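Local coordinates for sepf-like protein (Archaeoglobus fulgidus, PDB 3ZIE) that probably acts in cell division, as its namesake SepF does in anchoring the Z ring to the membrane, at residues Asp47-Ala52 with Gly57-Leu62; Tyr2-Glu7 with Lys18-Asp23; Phe33-Lys38 with Leu62-Val67. The protein carries 1 engineered substitution. One frame throughout, in Å; residues are numbered along the deposited sequence.

Contact 1 of 3, residues Asp47-Ala52 with Gly57-Leu62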
ATOM      1  N   ASP B  47      17.178   6.183  -6.878  1.00 12.66           N
ATOM      2  CA  ASP B  47      16.269   6.713  -7.897  1.00 14.02           C
ATOM      3  C   ASP B  47      14.866   7.005  -7.358  1.00 11.77           C
ATOM      4  O   ASP B  47      14.277   7.995  -7.697  1.00 11.19           O
ATOM      5  CB  ASP B  47      16.169   5.787  -9.108  1.00 14.06           C
ATOM      6  CG  ASP B  47      17.489   5.633  -9.851  1.00 19.28           C
ATOM      7  OD1 ASP B  47      18.449   6.439  -9.689  1.00 18.20           O
ATOM      8  OD2 ASP B  47      17.535   4.682 -10.623  1.00 20.08           O
ATOM      9  N   LEU B  48      14.324   6.136  -6.510  1.00 12.26           N
ATOM     10  CA  LEU B  48      12.941   6.319  -6.063  1.00 10.97           C
ATOM     11  C   LEU B  48      12.829   7.438  -5.028  1.00 11.35           C
ATOM     12  O   LEU B  48      11.839   8.176  -5.018  1.00 10.11           O
ATOM     13  CB  LEU B  48      12.371   5.028  -5.476  1.00 12.03           C
ATOM     14  CG  LEU B  48      12.256   3.880  -6.503  1.00 10.78           C
ATOM     15  CD1 LEU B  48      11.563   2.817  -5.728  1.00 15.01           C
ATOM     16  CD2 LEU B  48      11.446   4.337  -7.695  1.00 15.45           C
ATOM     17  N   ARG B  49      13.852   7.577  -4.173  1.00 10.00           N
ATOM     18  CA  ARG B  49      13.931   8.722  -3.282  1.00 11.15           C
ATOM     19  C   ARG B  49      14.082  10.068  -4.014  1.00 11.17           C
ATOM     20  O   ARG B  49      13.464  11.092  -3.624  1.00 10.99           O
ATOM     21  CB  ARG B  49      15.053   8.520  -2.248  1.00 13.15           C
ATOM     22  CG  ARG B  49      14.668   7.398  -1.236  1.00 11.48           C
ATOM     23  CD  ARG B  49      15.738   7.257  -0.159  1.00 14.31           C
ATOM     24  NE  ARG B  49      15.692   5.962   0.515  1.00 14.88           N
ATOM     25  CZ  ARG B  49      14.758   5.591   1.394  1.00 18.00           C
ATOM     26  NH1 ARG B  49      13.776   6.417   1.736  1.00 16.51           N
ATOM     27  NH2 ARG B  49      14.823   4.389   1.947  1.00 17.88           N
ATOM     28  N   GLN B  50      14.897  10.092  -5.046  1.00 10.63           N
ATOM     29  CA  GLN B  50      15.020  11.300  -5.874  1.00 11.94           C
ATOM     30  C   GLN B  50      13.692  11.650  -6.559  1.00 10.82           C
ATOM     31  O   GLN B  50      13.310  12.820  -6.619  1.00 10.84           O
ATOM     32  CB  GLN B  50      16.125  11.133  -6.924  1.00 13.36           C
ATOM     33  CG  GLN B  50      16.440  12.472  -7.656  1.00 19.01           C
ATOM     34  CD  GLN B  50      16.837  13.607  -6.696  1.00 23.79           C
ATOM     35  OE1 GLN B  50      16.170  14.659  -6.637  1.00 27.40           O
ATOM     36  NE2 GLN B  50      17.878  13.382  -5.911  1.00 23.30           N
ATOM     37  N   LEU B  51      13.011  10.633  -7.091  1.00 10.52           N
ATOM     38  CA  LEU B  51      11.643  10.794  -7.627  1.00 11.09           C
ATOM     39  C   LEU B  51      10.688  11.439  -6.625  1.00 10.87           C
ATOM     40  O   LEU B  51      10.021  12.418  -6.969  1.00  9.96           O
ATOM     41  CB  LEU B  51      11.070   9.444  -8.142  1.00 10.58           C
ATOM     42  CG  LEU B  51       9.608   9.360  -8.642  1.00 13.37           C
ATOM     43  CD1 LEU B  51       9.408  10.232  -9.909  1.00 14.88           C
ATOM     44  CD2 LEU B  51       9.337   7.897  -8.972  1.00 12.61           C
ATOM     45  N   ALA B  52      10.596  10.896  -5.418  1.00  9.97           N
ATOM     46  CA  ALA B  52       9.767  11.502  -4.381  1.00 10.98           C
ATOM     47  C   ALA B  52      10.118  12.977  -4.186  1.00 12.06           C
ATOM     48  O   ALA B  52       9.212  13.810  -4.066  1.00 11.88           O
ATOM     49  CB  ALA B  52       9.847  10.766  -3.049  1.00  9.46           C
ATOM     50  N   GLY B  57       6.579  14.237  -3.356  1.00 10.55           N
ATOM     51  CA  GLY B  57       5.749  13.092  -3.000  1.00 10.90           C
ATOM     52  C   GLY B  57       6.397  12.503  -1.756  1.00 13.01           C
ATOM     53  O   GLY B  57       7.281  13.138  -1.164  1.00 12.89           O
ATOM     54  N   ASP B  58       5.919  11.336  -1.328  1.00 10.76           N
ATOM     55  CA  ASP B  58       6.435  10.689  -0.154  1.00 11.59           C
ATOM     56  C   ASP B  58       6.955   9.286  -0.544  1.00 11.66           C
ATOM     57  O   ASP B  58       6.566   8.730  -1.588  1.00  9.74           O
ATOM     58  CB  ASP B  58       5.307  10.576   0.854  1.00 11.50           C
ATOM     59  CG  ASP B  58       5.793  10.527   2.273  1.00 17.26           C
ATOM     60  OD1 ASP B  58       7.033  10.420   2.501  1.00 15.58           O
ATOM     61  OD2 ASP B  58       4.906  10.592   3.187  1.00 19.79           O
ATOM     62  N   ILE B  59       7.840   8.720   0.269  1.00 10.26           N
ATOM     63  CA  ILE B  59       8.249   7.328   0.043  1.00 11.48           C
ATOM     64  C   ILE B  59       8.506   6.734   1.406  1.00 12.05           C
ATOM     65  O   ILE B  59       9.285   7.319   2.165  1.00 12.21           O
ATOM     66  CB  ILE B  59       9.503   7.237  -0.855  1.00 11.95           C
ATOM     67  CG1 ILE B  59       9.993   5.803  -1.017  1.00 12.55           C
ATOM     68  CG2 ILE B  59      10.700   8.123  -0.299  1.00 11.93           C
ATOM     69  CD1 ILE B  59      11.051   5.686  -2.114  1.00 18.27           C
ATOM     70  N   VAL B  60       7.848   5.622   1.737  1.00 10.53           N
ATOM     71  CA  VAL B  60       7.897   5.081   3.097  1.00 11.76           C
ATOM     72  C   VAL B  60       8.069   3.542   2.987  1.00 11.85           C
ATOM     73  O   VAL B  60       7.372   2.913   2.204  1.00  9.58           O
ATOM     74  CB  VAL B  60       6.569   5.453   3.800  1.00 12.53           C
ATOM     75  CG1 VAL B  60       6.474   4.857   5.160  1.00 15.08           C
ATOM     76  CG2 VAL B  60       6.464   7.021   3.960  1.00 14.09           C
ATOM     77  N   GLY B  61       8.949   2.939   3.778  1.00 10.95           N
ATOM     78  CA  GLY B  61       9.051   1.481   3.814  1.00 12.58           C
ATOM     79  C   GLY B  61       7.784   0.882   4.420  1.00 13.54           C
ATOM     80  O   GLY B  61       7.165   1.502   5.292  1.00 14.56           O
ATOM     81  N   LEU B  62       7.405  -0.313   3.967  1.00 12.62           N
ATOM     82  CA  LEU B  62       6.220  -1.040   4.486  1.00 13.09           C
ATOM     83  C   LEU B  62       6.754  -2.442   4.779  1.00 13.59           C
ATOM     84  O   LEU B  62       7.061  -3.204   3.859  1.00 13.53           O
ATOM     85  CB  LEU B  62       5.076  -1.085   3.451  1.00 10.62           C
ATOM     86  CG  LEU B  62       3.889  -2.006   3.774  1.00 12.98           C
ATOM     87  CD1 LEU B  62       3.031  -1.407   4.878  1.00 11.45           C
ATOM     88  CD2 LEU B  62       3.083  -2.306   2.542  1.00 11.72           C
TER
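The side chain of I59 stands between L48 and A52 and presents a different branch to each. Its long branch has CG1 anti to the backbone N (chi1 176°), which carries I59 CD1 to 3.7 Å from L48 CB. The short branch, CG2, sits between the backbone N and the carbonyl carbon and faces A52, whose CB is 3.9 Å away. R49 comes at I59 from the more exposed side: its extended chain crosses the isoleucine at about a right angle, CG lies near both methyls, and NH1 reaches 4.1 Å from I59 CG2 in an oblique approach. This is helix-on-sheet packing of the alpha/beta kind, in which helix 38-55 lies against the sheet, and its 47-52 segment runs at 141° to strand 58-62, roughly antiparallel. V67 and M69 of the neighbouring strand 66-70 also touch I59, and M69 meets L48 as well. Cutting I59 back to an alanine is likely to leave a gap between L48 and A52 of the helix and the strand, and to strip R49 CG of the methyls it rests near. At A52 the backbones close in, and A52 O accepts a hydrogen bond from G57 N at 2.8 Å, nearly straight at 162° and in the carbonyl plane. The next residue, D58, sends its CB away from the helix, and its OD2 takes a hydrogen bond from the backbone N of V76.

Contact 2 of 3, residues Tyr2-Glu7 with Lys18-Asp23; sequences YIRVAE and KREIYD
E20 reaches from helix 14-22 to Y2 and R4 on strand 2-7, bridging the first two elements of a beta-alpha-beta crossover that strand 26-30 completes. Its CB leaves the helix toward the strand; V27 and N25 also touch the side chain. E20 CG lies 4.0 Å from R4 NH1, and a bend at the next bond (chi2 -74°) swings the carboxylate in between the two strand residues. E20 CD is then 3.3 Å from Y2 OH. E20 OE1 lies 3.1 Å from Y2 OH and stands obliquely to the phenol ring. OE2 does most of the work, illustrating how one carboxylate oxygen can serve two donors by spending a different lone pair on each. Y2 OH donates to E20 OE2 on its syn side at 2.8 Å, with the ring and carboxylate planes almost perpendicular. R4 NH1 meets E20 OE2 on its anti side, at 2.7 Å, in a salt bridge. R4 gets there on a chain extended from CG to NE, and its guanidinium has a further partner, NE donating to N79 O of the second subunit, whose strand continues the sheet beside strand 2-7. Two donors, one of them charged, would probably hold the E20 carboxylate firmly in its ionised form. The guanidinium and carboxylate planes stand 79° apart, yet OE2 remains close to the guanidinium plane, only 11° out of it, at the edge of the group.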
ATOM      1  N   TYR B   2      -5.171   5.909  -9.120  1.00 12.55           N
ATOM      2  CA  TYR B   2      -5.171   4.514  -8.790  1.00 12.15           C
ATOM      3  C   TYR B   2      -3.852   4.091  -8.160  1.00 12.28           C
ATOM      4  O   TYR B   2      -2.803   4.798  -8.254  1.00 12.36           O
ATOM      5  CB  TYR B   2      -5.568   3.624  -9.974  1.00 15.27           C
ATOM      6  CG  TYR B   2      -4.660   3.601 -11.154  1.00 16.36           C
ATOM      7  CD1 TYR B   2      -3.417   2.941 -11.111  1.00 19.82           C
ATOM      8  CD2 TYR B   2      -5.076   4.153 -12.363  1.00 21.05           C
ATOM      9  CE1 TYR B   2      -2.544   2.892 -12.257  1.00 20.32           C
ATOM     10  CE2 TYR B   2      -4.226   4.123 -13.516  1.00 22.60           C
ATOM     11  CZ  TYR B   2      -2.985   3.470 -13.452  1.00 22.95           C
ATOM     12  OH  TYR B   2      -2.202   3.444 -14.585  1.00 23.30           O
ATOM     13  N   ILE B   3      -3.898   2.915  -7.563  1.00  9.91           N
ATOM     14  CA  ILE B   3      -2.721   2.297  -6.956  1.00 10.02           C
ATOM     15  C   ILE B   3      -2.267   1.193  -7.883  1.00  9.68           C
ATOM     16  O   ILE B   3      -3.110   0.441  -8.409  1.00  9.43           O
ATOM     17  CB  ILE B   3      -3.058   1.710  -5.585  1.00  9.36           C
ATOM     18  CG1 ILE B   3      -3.673   2.803  -4.696  1.00 11.18           C
ATOM     19  CG2 ILE B   3      -1.799   1.142  -4.958  1.00  8.79           C
ATOM     20  CD1 ILE B   3      -3.878   2.336  -3.199  1.00 11.15           C
ATOM     21  N   ARG B   4      -0.979   1.142  -8.161  1.00  9.03           N
ATOM     22  CA  ARG B   4      -0.417   0.000  -8.897  1.00 10.57           C
ATOM     23  C   ARG B   4       0.733  -0.667  -8.127  1.00 10.30           C
ATOM     24  O   ARG B   4       1.469   0.038  -7.427  1.00  9.70           O
ATOM     25  CB  ARG B   4       0.033   0.458 -10.276  1.00 11.55           C
ATOM     26  CG  ARG B   4       0.243  -0.695 -11.318  1.00 13.47           C
ATOM     27  CD  ARG B   4       0.125  -0.141 -12.748  1.00 14.68           C
ATOM     28  NE  ARG B   4       0.557  -1.165 -13.671  1.00 13.25           N
ATOM     29  CZ  ARG B   4       1.180  -0.892 -14.793  1.00 14.93           C
ATOM     30  NH1 ARG B   4       1.444   0.385 -15.115  1.00 12.52           N
ATOM     31  NH2 ARG B   4       1.565  -1.915 -15.572  1.00 15.66           N
ATOM     32  N   VAL B   5       0.883  -1.989  -8.264  1.00  8.71           N
ATOM     33  CA  VAL B   5       1.897  -2.756  -7.549  1.00  9.25           C
ATOM     34  C   VAL B   5       3.074  -3.027  -8.503  1.00 11.25           C
ATOM     35  O   VAL B   5       2.833  -3.398  -9.669  1.00 10.07           O
ATOM     36  CB  VAL B   5       1.321  -4.038  -6.921  1.00 10.68           C
ATOM     37  CG1 VAL B   5       2.434  -4.939  -6.390  1.00  9.88           C
ATOM     38  CG2 VAL B   5       0.317  -3.702  -5.775  1.00 10.41           C
ATOM     39  N   ALA B   6       4.327  -2.755  -8.075  1.00 10.03           N
ATOM     40  CA  ALA B   6       5.515  -3.082  -8.935  1.00 11.82           C
ATOM     41  C   ALA B   6       6.299  -4.241  -8.319  1.00 12.90           C
ATOM     42  O   ALA B   6       6.453  -4.283  -7.121  1.00 14.04           O
ATOM     43  CB  ALA B   6       6.451  -1.868  -9.092  1.00 10.90           C
ATOM     44  N   GLU B   7       6.749  -5.194  -9.148  1.00 14.10           N
ATOM     45  CA  GLU B   7       7.617  -6.295  -8.708  1.00 13.29           C
ATOM     46  C   GLU B   7       9.001  -5.899  -9.171  1.00 13.31           C
ATOM     47  O   GLU B   7       9.284  -5.939 -10.385  1.00 13.82           O
ATOM     48  CB  GLU B   7       7.179  -7.598  -9.385  1.00 14.92           C
ATOM     49  CG  GLU B   7       5.840  -8.116  -8.848  1.00 17.24           C
ATOM     50  CD  GLU B   7       5.777  -8.383  -7.316  1.00 19.90           C
ATOM     51  OE1 GLU B   7       6.794  -8.681  -6.650  1.00 22.25           O
ATOM     52  OE2 GLU B   7       4.673  -8.331  -6.733  1.00 21.09           O
ATOM     53  N   LYS B  18       8.215   5.676 -12.408  1.00 10.19           N
ATOM     54  CA  LYS B  18       8.280   7.139 -12.535  1.00 10.56           C
ATOM     55  C   LYS B  18       7.066   7.634 -13.289  1.00  9.87           C
ATOM     56  O   LYS B  18       6.440   8.626 -12.879  1.00 11.10           O
ATOM     57  CB  LYS B  18       9.582   7.606 -13.221  1.00 11.55           C
ATOM     58  CG  LYS B  18      10.797   7.436 -12.339  1.00 14.49           C
ATOM     59  CD  LYS B  18      12.022   7.748 -13.137  1.00 19.97           C
ATOM     60  CE  LYS B  18      13.147   8.186 -12.218  1.00 21.37           C
ATOM     61  NZ  LYS B  18      14.374   8.505 -13.068  1.00 23.45           N
ATOM     62  N   ARG B  19       6.735   6.965 -14.396  1.00  9.60           N
ATOM     63  CA  ARG B  19       5.614   7.357 -15.233  1.00 11.11           C
ATOM     64  C   ARG B  19       4.288   7.361 -14.451  1.00  9.64           C
ATOM     65  O   ARG B  19       3.487   8.305 -14.577  1.00  9.97           O
ATOM     66  CB  ARG B  19       5.482   6.449 -16.475  1.00 11.39           C
ATOM     67  CG  ARG B  19       5.748   7.139 -17.806  1.00 20.33           C
ATOM     68  CD  ARG B  19       5.805   6.105 -18.995  1.00 24.66           C
ATOM     69  NE  ARG B  19       7.212   5.913 -19.355  1.00 28.42           N
ATOM     70  CZ  ARG B  19       7.906   4.767 -19.323  1.00 27.36           C
ATOM     71  NH1 ARG B  19       7.346   3.588 -19.032  1.00 25.09           N
ATOM     72  NH2 ARG B  19       9.187   4.827 -19.653  1.00 28.38           N
ATOM     73  N   GLU B  20       4.065   6.331 -13.648  1.00  8.37           N
ATOM     74  CA  GLU B  20       2.827   6.253 -12.812  1.00  8.81           C
ATOM     75  C   GLU B  20       2.714   7.382 -11.764  1.00  8.53           C
ATOM     76  O   GLU B  20       1.670   8.019 -11.627  1.00  9.93           O
ATOM     77  CB  GLU B  20       2.732   4.850 -12.156  1.00  8.86           C
ATOM     78  CG  GLU B  20       2.459   3.761 -13.182  1.00 11.94           C
ATOM     79  CD  GLU B  20       0.987   3.789 -13.673  1.00 16.70           C
ATOM     80  OE1 GLU B  20       0.315   4.828 -13.531  1.00 17.32           O
ATOM     81  OE2 GLU B  20       0.498   2.768 -14.202  1.00 18.42           O
ATOM     82  N   ILE B  21       3.811   7.667 -11.077  1.00  8.37           N
ATOM     83  CA  ILE B  21       3.892   8.778 -10.111  1.00  9.15           C
ATOM     84  C   ILE B  21       3.639  10.142 -10.789  1.00 10.46           C
ATOM     85  O   ILE B  21       2.828  10.962 -10.280  1.00  8.60           O
ATOM     86  CB  ILE B  21       5.284   8.744  -9.331  1.00  8.92           C
ATOM     87  CG1 ILE B  21       5.364   7.485  -8.442  1.00  9.75           C
ATOM     88  CG2 ILE B  21       5.466  10.030  -8.473  1.00  7.85           C
ATOM     89  CD1 ILE B  21       4.368   7.493  -7.203  1.00  5.64           C
ATOM     90  N   TYR B  22       4.296  10.366 -11.938  1.00 10.50           N
ATOM     91  CA  TYR B  22       4.077  11.562 -12.742  1.00 11.01           C
ATOM     92  C   TYR B  22       2.634  11.639 -13.224  1.00 12.30           C
ATOM     93  O   TYR B  22       2.120  12.725 -13.428  1.00 14.28           O
ATOM     94  CB  TYR B  22       5.081  11.648 -13.936  1.00 11.91           C
ATOM     95  CG  TYR B  22       6.493  12.080 -13.499  1.00 14.87           C
ATOM     96  CD1 TYR B  22       6.689  13.279 -12.866  1.00 17.19           C
ATOM     97  CD2 TYR B  22       7.617  11.274 -13.710  1.00 16.96           C
ATOM     98  CE1 TYR B  22       7.969  13.691 -12.419  1.00 18.57           C
ATOM     99  CE2 TYR B  22       8.921  11.696 -13.269  1.00 18.40           C
ATOM    100  CZ  TYR B  22       9.054  12.898 -12.615  1.00 18.52           C
ATOM    101  OH  TYR B  22      10.283  13.383 -12.186  1.00 21.37           O
ATOM    102  N   ASP B  23       1.972  10.501 -13.379  1.00 12.32           N
ATOM    103  CA  ASP B  23       0.562  10.475 -13.788  1.00 13.40           C
ATOM    104  C   ASP B  23      -0.394  10.754 -12.599  1.00 12.31           C
ATOM    105  O   ASP B  23      -1.613  10.738 -12.759  1.00 10.82           O
ATOM    106  CB  ASP B  23       0.182   9.122 -14.425  1.00 13.41           C
ATOM    107  CG  ASP B  23       0.701   8.939 -15.825  1.00 16.10           C
ATOM    108  OD1 ASP B  23       1.028   9.898 -16.529  1.00 19.28           O
ATOM    109  OD2 ASP B  23       0.808   7.775 -16.211  1.00 19.17           O
TER

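Contact 3 of 3, residues Phe33-Lys38 with Leu62-Val67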
ATOM      1  N   PHE B  33      13.004  -9.117  -3.981  1.00 14.84           N
ATOM      2  CA  PHE B  33      13.893  -9.864  -4.852  1.00 17.20           C
ATOM      3  C   PHE B  33      15.320  -9.365  -4.875  1.00 17.79           C
ATOM      4  O   PHE B  33      16.256 -10.133  -5.226  1.00 15.94           O
ATOM      5  CB  PHE B  33      13.364  -9.931  -6.298  1.00 16.96           C
ATOM      6  CG  PHE B  33      14.106 -10.941  -7.155  1.00 20.40           C
ATOM      7  CD1 PHE B  33      13.983 -12.327  -6.897  1.00 22.88           C
ATOM      8  CD2 PHE B  33      14.983 -10.512  -8.194  1.00 20.96           C
ATOM      9  CE1 PHE B  33      14.698 -13.289  -7.683  1.00 23.77           C
ATOM     10  CE2 PHE B  33      15.675 -11.452  -8.992  1.00 22.52           C
ATOM     11  CZ  PHE B  33      15.529 -12.839  -8.740  1.00 24.12           C
ATOM     12  N   ILE B  34      15.475  -8.066  -4.589  1.00 17.05           N
ATOM     13  CA  ILE B  34      16.769  -7.418  -4.708  1.00 16.36           C
ATOM     14  C   ILE B  34      17.284  -6.995  -3.341  1.00 16.93           C
ATOM     15  O   ILE B  34      18.277  -6.264  -3.271  1.00 17.70           O
ATOM     16  CB  ILE B  34      16.716  -6.172  -5.655  1.00 15.41           C
ATOM     17  CG1 ILE B  34      15.710  -5.102  -5.156  1.00 17.63           C
ATOM     18  CG2 ILE B  34      16.433  -6.578  -7.083  1.00 16.81           C
ATOM     19  CD1 ILE B  34      15.778  -3.691  -5.865  1.00 12.28           C
ATOM     20  N   LYS B  35      16.637  -7.432  -2.257  1.00 16.36           N
ATOM     21  CA  LYS B  35      17.110  -7.081  -0.919  1.00 19.26           C
ATOM     22  C   LYS B  35      18.528  -7.615  -0.651  1.00 20.16           C
ATOM     23  O   LYS B  35      19.254  -7.062   0.170  1.00 20.31           O
ATOM     24  CB  LYS B  35      16.162  -7.540   0.177  1.00 19.29           C
ATOM     25  CG  LYS B  35      15.083  -6.488   0.542  1.00 22.31           C
ATOM     26  CD  LYS B  35      14.415  -6.828   1.834  1.00 25.21           C
ATOM     27  CE  LYS B  35      15.200  -6.375   3.041  1.00 25.32           C
ATOM     28  NZ  LYS B  35      14.595  -5.151   3.669  1.00 25.31           N
ATOM     29  N   HIS B  36      18.948  -8.639  -1.389  1.00 20.89           N
ATOM     30  CA  HIS B  36      20.316  -9.135  -1.192  1.00 22.08           C
ATOM     31  C   HIS B  36      21.205  -8.891  -2.374  1.00 22.34           C
ATOM     32  O   HIS B  36      22.263  -9.494  -2.495  1.00 23.59           O
ATOM     33  CB  HIS B  36      20.357 -10.580  -0.702  1.00 23.35           C
ATOM     34  CG  HIS B  36      19.889 -10.717   0.722  1.00 25.75           C
ATOM     35  ND1 HIS B  36      20.704 -10.451   1.803  1.00 27.74           N
ATOM     36  CD2 HIS B  36      18.664 -10.993   1.238  1.00 27.41           C
ATOM     37  CE1 HIS B  36      20.015 -10.599   2.923  1.00 29.37           C
ATOM     38  NE2 HIS B  36      18.784 -10.964   2.609  1.00 29.30           N
ATOM     39  N   ASP B  37      20.793  -7.984  -3.255  1.00 20.94           N
ATOM     40  CA  ASP B  37      21.732  -7.453  -4.254  1.00 20.24           C
ATOM     41  C   ASP B  37      21.791  -5.995  -3.898  1.00 17.85           C
ATOM     42  O   ASP B  37      21.124  -5.195  -4.529  1.00 14.29           O
ATOM     43  CB  ASP B  37      21.246  -7.590  -5.688  1.00 21.46           C
ATOM     44  CG  ASP B  37      22.280  -7.085  -6.693  1.00 26.94           C
ATOM     45  OD1 ASP B  37      23.249  -6.297  -6.352  1.00 29.19           O
ATOM     46  OD2 ASP B  37      22.125  -7.471  -7.863  1.00 30.99           O
ATOM     47  N   LYS B  38      22.557  -5.684  -2.866  1.00 15.36           N
ATOM     48  CA  LYS B  38      22.513  -4.360  -2.301  1.00 16.06           C
ATOM     49  C   LYS B  38      22.960  -3.259  -3.223  1.00 14.61           C
ATOM     50  O   LYS B  38      22.456  -2.188  -3.153  1.00 15.55           O
ATOM     51  CB  LYS B  38      23.211  -4.348  -1.005  1.00 15.36           C
ATOM     52  CG  LYS B  38      22.403  -5.223  -0.099  1.00 20.72           C
ATOM     53  CD  LYS B  38      22.972  -5.375   1.214  1.00 23.64           C
ATOM     54  CE  LYS B  38      22.062  -6.344   1.904  1.00 25.96           C
ATOM     55  NZ  LYS B  38      22.597  -6.514   3.213  1.00 27.47           N
ATOM     56  N   LEU B  62       7.405  -0.313   3.967  1.00 12.62           N
ATOM     57  CA  LEU B  62       6.220  -1.040   4.486  1.00 13.09           C
ATOM     58  C   LEU B  62       6.754  -2.442   4.779  1.00 13.59           C
ATOM     59  O   LEU B  62       7.061  -3.204   3.859  1.00 13.53           O
ATOM     60  CB  LEU B  62       5.076  -1.085   3.451  1.00 10.62           C
ATOM     61  CG  LEU B  62       3.889  -2.006   3.774  1.00 12.98           C
ATOM     62  CD1 LEU B  62       3.031  -1.407   4.878  1.00 11.45           C
ATOM     63  CD2 LEU B  62       3.083  -2.306   2.542  1.00 11.72           C
ATOM     64  N   GLY B  63       6.915  -2.761   6.049  1.00 14.87           N
ATOM     65  CA  GLY B  63       7.668  -3.965   6.435  1.00 17.65           C
ATOM     66  C   GLY B  63       9.073  -3.987   5.827  1.00 19.25           C
ATOM     67  O   GLY B  63       9.704  -2.951   5.572  1.00 19.20           O
ATOM     68  N   GLU B  64       9.534  -5.190   5.543  1.00 20.20           N
ATOM     69  CA  GLU B  64      10.878  -5.428   4.995  1.00 22.08           C
ATOM     70  C   GLU B  64      10.920  -5.396   3.494  1.00 20.11           C
ATOM     71  O   GLU B  64      11.977  -5.162   2.914  1.00 20.69           O
ATOM     72  CB  GLU B  64      11.353  -6.847   5.406  1.00 23.93           C
ATOM     73  CG  GLU B  64      11.563  -7.029   6.880  1.00 29.47           C
ATOM     74  CD  GLU B  64      12.996  -6.740   7.280  1.00 35.81           C
ATOM     75  OE1 GLU B  64      13.657  -5.914   6.601  1.00 39.02           O
ATOM     76  OE2 GLU B  64      13.469  -7.361   8.267  1.00 39.08           O
ATOM     77  N   ASP B  65       9.798  -5.682   2.844  1.00 17.93           N
ATOM     78  CA  ASP B  65       9.868  -6.050   1.443  1.00 17.03           C
ATOM     79  C   ASP B  65       9.207  -5.100   0.470  1.00 16.13           C
ATOM     80  O   ASP B  65       9.284  -5.318  -0.735  1.00 17.12           O
ATOM     81  CB  ASP B  65       9.358  -7.503   1.264  1.00 18.63           C
ATOM     82  CG  ASP B  65      10.287  -8.513   1.912  1.00 22.37           C
ATOM     83  OD1 ASP B  65      11.482  -8.167   2.112  1.00 25.00           O
ATOM     84  OD2 ASP B  65       9.842  -9.629   2.243  1.00 25.68           O
ATOM     85  N   TYR B  66       8.524  -4.070   0.991  1.00 14.63           N
ATOM     86  CA  TYR B  66       7.772  -3.104   0.181  1.00 11.90           C
ATOM     87  C   TYR B  66       8.158  -1.659   0.499  1.00 10.47           C
ATOM     88  O   TYR B  66       8.597  -1.342   1.585  1.00 10.27           O
ATOM     89  CB  TYR B  66       6.245  -3.214   0.425  1.00 12.29           C
ATOM     90  CG  TYR B  66       5.697  -4.488  -0.093  1.00 12.13           C
ATOM     91  CD1 TYR B  66       5.317  -4.618  -1.424  1.00 11.40           C
ATOM     92  CD2 TYR B  66       5.550  -5.571   0.750  1.00 13.58           C
ATOM     93  CE1 TYR B  66       4.818  -5.845  -1.911  1.00 13.23           C
ATOM     94  CE2 TYR B  66       5.089  -6.798   0.263  1.00 14.92           C
ATOM     95  CZ  TYR B  66       4.729  -6.912  -1.071  1.00 12.98           C
ATOM     96  OH  TYR B  66       4.258  -8.119  -1.529  1.00 13.74           O
ATOM     97  N   VAL B  67       7.906  -0.787  -0.451  1.00 10.62           N
ATOM     98  CA  VAL B  67       8.054   0.649  -0.260  1.00 11.99           C
ATOM     99  C   VAL B  67       6.813   1.280  -0.881  1.00 12.50           C
ATOM    100  O   VAL B  67       6.412   0.910  -1.968  1.00 12.71           O
ATOM    101  CB  VAL B  67       9.343   1.137  -0.997  1.00 13.42           C
ATOM    102  CG1 VAL B  67       9.490   2.558  -0.909  1.00 15.74           C
ATOM    103  CG2 VAL B  67      10.567   0.576  -0.273  1.00 14.63           C
TER
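K35 meets E64 and D65 at the bend of a beta hairpin, the tight connection between strands 58-62 and 66-70. L62 begins the bend, its backbone N donating to Y66 O at 2.9 Å across the hairpin, while its side chain packs on Y66 of the second subunit. G63 follows with positive phi, within the turn. E64 is then met twice by a single ammonium group. The main-chain oxygen E64 O accepts from K35 NZ at 2.7 Å, the nitrogen lying in the carbonyl plane and on a lone pair, with a C=O...N angle of 134°. The side chain of E64, bent at chi2, brings OE1 to 3.2 Å from the same K35 NZ. That salt bridge is the longer of the two bonds, and it is made on the anti side of the oxygen and 28° out of the carboxylate plane. K35 starts from a type I turn, I34 to D37, just ahead of helix 38-55, which D37 caps at its N-terminus. Its CB is directed toward the hairpin, and bends at chi3 (83°) and chi4 fold its end onto the E64 carbonyl. The two side chains cross at about a right angle. D65 touches the lysine further back along its chain and is tied by its backbone to I31. Y66 opens the return strand and reciprocates the subunit contact by packing on L62 of the second subunit; V67 follows, resting on I31. The arrangement illustrates how a long, bent lysine can join two surface turns by gripping a backbone oxygen and adding a nearby charge. The D65 carboxylate probably adds to the negative field without a direct bond, since K35 NZ stays 4.6 Å from D65 OD1 while K35 CD lies 3.2 Å from that oxygen.

All three contacts reach one sheet, and they grade from its helix-covered face to its edge and its turns. Contacts 1 and 2, with centres about 12 Å apart, meet through the two helices: L51 CD1 packs 3.7 Å from Y22 CE2, so helices 14-22 and 38-55 also touch each other. Contact 1 is nested in the loop that contact 3 closes; their centres are about 14 Å apart, they share L62, and I59 CG1 packs unusually close to V67 CG1, at 3.3 Å. Contacts 2 and 3, about 18 Å apart between centres, lie on opposite sides of the chain's centre without touching, yet segments of both touch the second subunit.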